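Local coordinates for bacteriocin immunity protein (Pseudomonas aeruginosa, PDB 6W0V) that binds the nuclease domain of pyocin S8 as its cognate immunity protein and thereby probably protects the producing cell from the toxin's DNase activity, at residues H7-F12 against R67-R72; A36-A41 against D45-I50. The protein carries 1 engineered substitution. All blocks are in the same frame, centred on the assembly; numbering follows the deposited sequence.

Contact 1. Residues H7-F12 against R67-R72; sequences HTEAEF and RIKEWR. Engineered in segment 7-12: His7 (natural residue Tyr).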
# COMPACT_ATOMS: atom_id res chain seq x y z
N HIS B 7 -24.12 -8.23 2.71
CA HIS B 7 -24.12 -6.81 2.29
C HIS B 7 -25.16 -6.58 1.21
O HIS B 7 -25.30 -7.44 0.33
CB HIS B 7 -22.79 -6.38 1.67
CG HIS B 7 -21.62 -6.48 2.56
ND1 HIS B 7 -21.02 -5.36 3.11
CD2 HIS B 7 -20.89 -7.54 2.95
CE1 HIS B 7 -19.97 -5.74 3.82
NE2 HIS B 7 -19.87 -7.07 3.73
N THR B 8 -25.76 -5.40 1.21
CA THR B 8 -26.38 -4.86 -0.02
C THR B 8 -25.23 -4.45 -0.93
O THR B 8 -24.10 -4.18 -0.45
CB THR B 8 -27.33 -3.70 0.26
OG1 THR B 8 -26.51 -2.63 0.71
CG2 THR B 8 -28.41 -4.05 1.27
N GLU B 9 -25.48 -4.41 -2.23
CA GLU B 9 -24.46 -3.95 -3.19
C GLU B 9 -24.04 -2.53 -2.84
O GLU B 9 -22.84 -2.27 -2.82
CB GLU B 9 -25.00 -3.98 -4.61
CG GLU B 9 -23.99 -3.42 -5.59
CD GLU B 9 -24.36 -3.69 -7.02
OE1 GLU B 9 -24.77 -2.74 -7.71
OE2 GLU B 9 -24.24 -4.86 -7.42
N ALA B 10 -24.99 -1.63 -2.57
CA ALA B 10 -24.69 -0.21 -2.26
C ALA B 10 -23.77 -0.17 -1.04
O ALA B 10 -22.78 0.58 -1.06
CB ALA B 10 -25.97 0.55 -2.03
N GLU B 11 -24.08 -1.00 -0.04
CA GLU B 11 -23.33 -1.12 1.24
C GLU B 11 -21.89 -1.51 0.92
O GLU B 11 -20.96 -0.83 1.37
CB GLU B 11 -24.04 -2.15 2.11
CG GLU B 11 -23.36 -2.44 3.43
CD GLU B 11 -24.13 -3.47 4.23
OE1 GLU B 11 -23.79 -3.67 5.41
OE2 GLU B 11 -25.09 -4.05 3.69
N PHE B 12 -21.73 -2.55 0.12
CA PHE B 12 -20.40 -3.07 -0.27
C PHE B 12 -19.68 -2.04 -1.15
O PHE B 12 -18.48 -1.79 -0.99
CB PHE B 12 -20.57 -4.38 -1.01
CG PHE B 12 -19.30 -5.17 -1.03
CD1 PHE B 12 -18.84 -5.79 0.12
CD2 PHE B 12 -18.54 -5.24 -2.18
CE1 PHE B 12 -17.68 -6.53 0.08
CE2 PHE B 12 -17.37 -5.98 -2.21
CZ PHE B 12 -16.93 -6.60 -1.07
N ARG B 67 -15.39 -6.36 -10.80
CA ARG B 67 -14.44 -7.50 -10.80
C ARG B 67 -14.89 -8.50 -9.73
O ARG B 67 -14.81 -9.72 -9.99
CB ARG B 67 -13.03 -6.97 -10.59
CG ARG B 67 -12.52 -6.22 -11.81
CD ARG B 67 -11.05 -5.94 -11.69
NE ARG B 67 -10.72 -4.93 -10.71
CZ ARG B 67 -10.83 -3.62 -10.90
NH1 ARG B 67 -11.33 -3.14 -12.03
NH2 ARG B 67 -10.42 -2.77 -9.98
N ILE B 68 -15.39 -8.01 -8.61
CA ILE B 68 -15.83 -8.90 -7.50
C ILE B 68 -17.09 -9.62 -7.93
O ILE B 68 -17.16 -10.83 -7.80
CB ILE B 68 -16.05 -8.09 -6.22
CG1 ILE B 68 -14.69 -7.62 -5.70
CG2 ILE B 68 -16.81 -8.90 -5.20
CD1 ILE B 68 -14.77 -6.67 -4.55
N LYS B 69 -18.04 -8.86 -8.45
CA LYS B 69 -19.34 -9.45 -8.82
C LYS B 69 -19.13 -10.44 -9.96
O LYS B 69 -19.73 -11.50 -9.91
CB LYS B 69 -20.27 -8.33 -9.25
CG LYS B 69 -20.81 -7.53 -8.09
CD LYS B 69 -21.54 -6.32 -8.55
CE LYS B 69 -22.71 -6.64 -9.44
NZ LYS B 69 -23.34 -5.37 -9.85
N GLU B 70 -18.34 -10.07 -10.95
CA GLU B 70 -18.19 -10.94 -12.14
C GLU B 70 -17.55 -12.24 -11.70
O GLU B 70 -17.97 -13.31 -12.11
CB GLU B 70 -17.34 -10.30 -13.22
CG GLU B 70 -18.09 -9.24 -13.95
CD GLU B 70 -17.37 -8.81 -15.20
OE1 GLU B 70 -16.15 -9.05 -15.29
OE2 GLU B 70 -18.02 -8.25 -16.06
N TRP B 71 -16.53 -12.13 -10.87
CA TRP B 71 -15.81 -13.34 -10.47
C TRP B 71 -16.75 -14.25 -9.68
O TRP B 71 -16.81 -15.46 -9.96
CB TRP B 71 -14.57 -12.96 -9.67
CG TRP B 71 -13.75 -14.19 -9.61
CD1 TRP B 71 -12.96 -14.69 -10.60
CD2 TRP B 71 -13.84 -15.18 -8.60
NE1 TRP B 71 -12.47 -15.91 -10.23
CE2 TRP B 71 -13.00 -16.24 -9.00
CE3 TRP B 71 -14.50 -15.25 -7.38
CZ2 TRP B 71 -12.83 -17.37 -8.23
CZ3 TRP B 71 -14.31 -16.37 -6.60
CH2 TRP B 71 -13.49 -17.41 -7.03
N ARG B 72 -17.48 -13.69 -8.74
CA ARG B 72 -18.39 -14.47 -7.88
C ARG B 72 -19.49 -15.07 -8.75
O ARG B 72 -19.75 -16.26 -8.61
CB ARG B 72 -18.97 -13.57 -6.81
CG ARG B 72 -17.89 -13.16 -5.82
CD ARG B 72 -18.43 -12.30 -4.73
NE ARG B 72 -19.34 -13.08 -3.94
CZ ARG B 72 -19.00 -13.97 -3.02
NH1 ARG B 72 -17.73 -14.16 -2.71
NH2 ARG B 72 -19.95 -14.63 -2.38

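Contact 2. Residues A36-A41 against D45-I50; sequences AIVNAA and DGTDII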
# COMPACT_ATOMS: atom_id res chain seq x y z
N ALA B 36 -12.54 -6.07 4.75
CA ALA B 36 -14.00 -6.28 4.72
C ALA B 36 -14.32 -6.64 3.28
O ALA B 36 -15.06 -7.60 3.03
CB ALA B 36 -14.76 -5.08 5.20
N ILE B 37 -13.72 -5.90 2.35
CA ILE B 37 -14.00 -6.10 0.90
C ILE B 37 -13.38 -7.42 0.47
O ILE B 37 -14.08 -8.25 -0.11
CB ILE B 37 -13.44 -4.94 0.07
CG1 ILE B 37 -14.16 -3.64 0.42
CG2 ILE B 37 -13.52 -5.27 -1.41
CD1 ILE B 37 -13.43 -2.43 0.00
N VAL B 38 -12.09 -7.56 0.67
CA VAL B 38 -11.32 -8.68 0.06
C VAL B 38 -11.76 -9.99 0.70
O VAL B 38 -11.90 -10.97 -0.02
CB VAL B 38 -9.82 -8.40 0.19
CG1 VAL B 38 -8.98 -9.65 0.01
CG2 VAL B 38 -9.42 -7.31 -0.79
N ASN B 39 -11.99 -10.02 2.01
CA ASN B 39 -12.37 -11.28 2.68
C ASN B 39 -13.74 -11.70 2.16
O ASN B 39 -13.93 -12.90 1.89
CB ASN B 39 -12.35 -11.16 4.20
CG ASN B 39 -10.94 -10.96 4.72
OD1 ASN B 39 -9.98 -11.26 4.01
ND2 ASN B 39 -10.82 -10.48 5.94
N ALA B 40 -14.65 -10.75 2.01
CA ALA B 40 -16.00 -11.00 1.48
C ALA B 40 -15.88 -11.46 0.03
O ALA B 40 -16.56 -12.42 -0.36
CB ALA B 40 -16.85 -9.77 1.58
N ALA B 41 -15.06 -10.76 -0.76
CA ALA B 41 -15.05 -10.94 -2.23
C ALA B 41 -14.71 -12.39 -2.57
O ALA B 41 -15.27 -12.92 -3.52
CB ALA B 41 -14.08 -10.01 -2.88
N ASP B 45 -7.51 -12.95 -6.48
CA ASP B 45 -6.49 -11.89 -6.65
C ASP B 45 -6.49 -11.01 -5.40
O ASP B 45 -5.62 -10.14 -5.30
CB ASP B 45 -6.71 -11.11 -7.94
CG ASP B 45 -6.44 -11.96 -9.16
OD1 ASP B 45 -5.74 -12.99 -9.02
OD2 ASP B 45 -6.92 -11.59 -10.23
N GLY B 46 -7.40 -11.28 -4.47
CA GLY B 46 -7.41 -10.58 -3.17
C GLY B 46 -7.30 -9.08 -3.37
O GLY B 46 -8.02 -8.50 -4.18
N THR B 47 -6.37 -8.43 -2.70
CA THR B 47 -6.31 -6.96 -2.69
C THR B 47 -5.98 -6.44 -4.08
O THR B 47 -6.23 -5.26 -4.31
CB THR B 47 -5.28 -6.49 -1.67
OG1 THR B 47 -4.05 -7.15 -1.95
CG2 THR B 47 -5.71 -6.77 -0.25
N ASP B 48 -5.44 -7.27 -4.96
CA ASP B 48 -5.05 -6.81 -6.31
C ASP B 48 -6.28 -6.27 -7.02
O ASP B 48 -6.15 -5.36 -7.81
CB ASP B 48 -4.47 -7.93 -7.17
CG ASP B 48 -3.09 -8.34 -6.74
OD1 ASP B 48 -2.61 -7.78 -5.72
OD2 ASP B 48 -2.52 -9.19 -7.41
N ILE B 49 -7.44 -6.84 -6.71
CA ILE B 49 -8.70 -6.47 -7.40
C ILE B 49 -9.00 -4.99 -7.11
O ILE B 49 -9.63 -4.33 -7.94
CB ILE B 49 -9.80 -7.44 -6.96
CG1 ILE B 49 -10.75 -7.75 -8.12
CG2 ILE B 49 -10.50 -6.95 -5.71
CD1 ILE B 49 -10.09 -8.58 -9.20
N ILE B 50 -8.50 -4.47 -5.99
CA ILE B 50 -8.65 -3.04 -5.62
C ILE B 50 -7.41 -2.28 -6.07
O ILE B 50 -7.53 -1.24 -6.71
CB ILE B 50 -8.84 -2.90 -4.10
CG1 ILE B 50 -10.05 -3.70 -3.62
CG2 ILE B 50 -8.93 -1.43 -3.73
CD1 ILE B 50 -10.05 -3.93 -2.13

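Contact 1. Residues H7-F12 against R67-R72
Glu9 and Lys69, whose CA atoms stand 9.4 Å apart, and Phe12 and Ile68, at 10.4 Å, mark where the first turn of helix 9-21 faces helix 61-74, a spacing at which side chains alone bridge the gap. The bridge has a charged outer part and an apolar inner one. At the partly exposed margin the extended chain of Glu9 reaches across, and Lys69 NZ donates to Glu9 OE2 over 2.6 Å in a salt bridge. The ammonium arrives on the syn side of the carboxylate but 33° out of its plane. Lys69 bends at its third torsion (chi3 60°); the two side chains cross at about a right angle, and Lys69 CE also comes close to Glu9 OE2. Deeper in, Ile68 CD1 comes to the edge of the Phe12 ring, near its plane, 3.6 Å from Phe12 CE2. Thr8 and Glu11 form a capping box at the start of the first helix: Thr8 N donates to Glu11 OE2 over 2.9 Å, while the return bond from Glu11 N to Thr8 OG1 is less certain, the hydroxyl oxygen being modelled too close to its neighbour. The engineered His7, natively tyrosine, lays one ring face over Phe12 CD1. Phe12 also meets Leu65 of helix 61-74 and the ring of Phe80, beyond that helix, while Ile37 of helix 27-41 touches both Phe12 and Ile68, merging the inner part with the helical core.

Contact 2. Residues A36-A41 against D45-I50
Val38 turns CG1 anti to its own nitrogen (chi1 162°) and CG2 anti to its carbonyl carbon, which sets its two methyls side by side over Gly46 and Thr47 in the turn that leads into helix 48-51. The first branch rests on bare backbone, with Val38 CG1 3.7 Å from Gly46 CA; the second, Val38 CG2, sits 3.7 Å from Thr47 CA and near the Thr47 methyl. Ile50 keeps CG1 anti to its carbonyl carbon (chi1 -58°), which carries CD1 back toward the longer helix. There Ile50 CD1 touches two methyls, 3.7 Å from Val38 CG2 and 3.8 Å from Ile37 CG2. Gly46 CA is 5.4 Å from Val38 CA, and the positive phi of Gly46 (49°) in the type II' turn from Asp45 to Asp48 is a conformation glycine adopts readily. No hydrogen bond crosses this apolar contact, and the polar end of Thr47 looks to the toxin instead: Thr47 OG1 is hydrogen-bonded to Gln87 of the Pyocin S8 chain, and Asp48 OD1 to Lys84 N of that chain. The turn is part of the surface that meets the toxin, and helix 27-41 packs against it through Val38; Ile37 packs on Leu15 and Leu19 of helix 9-21, while Ile50 reaches Val64 of helix 61-74.

From the N terminus the chain enters helix 9-21, whose start takes part in contact 1, and then runs through helix 27-41, the end of which supplies the first half of contact 2. Only three residues later the second half arrives, closing a short local loop. The chain then passes through helix 48-51 into helix 61-74, where contact 1 closes a much longer loop that encloses contact 2. The two centres are 11 Å apart, and arginines of the last helix join them: Arg67 NH2 is 2.7 Å from Ile49 O and Arg72 NH1 2.9 Å from Ala41 O, both probable hydrogen bonds. Together the contacts tie all four helices of the immunity protein.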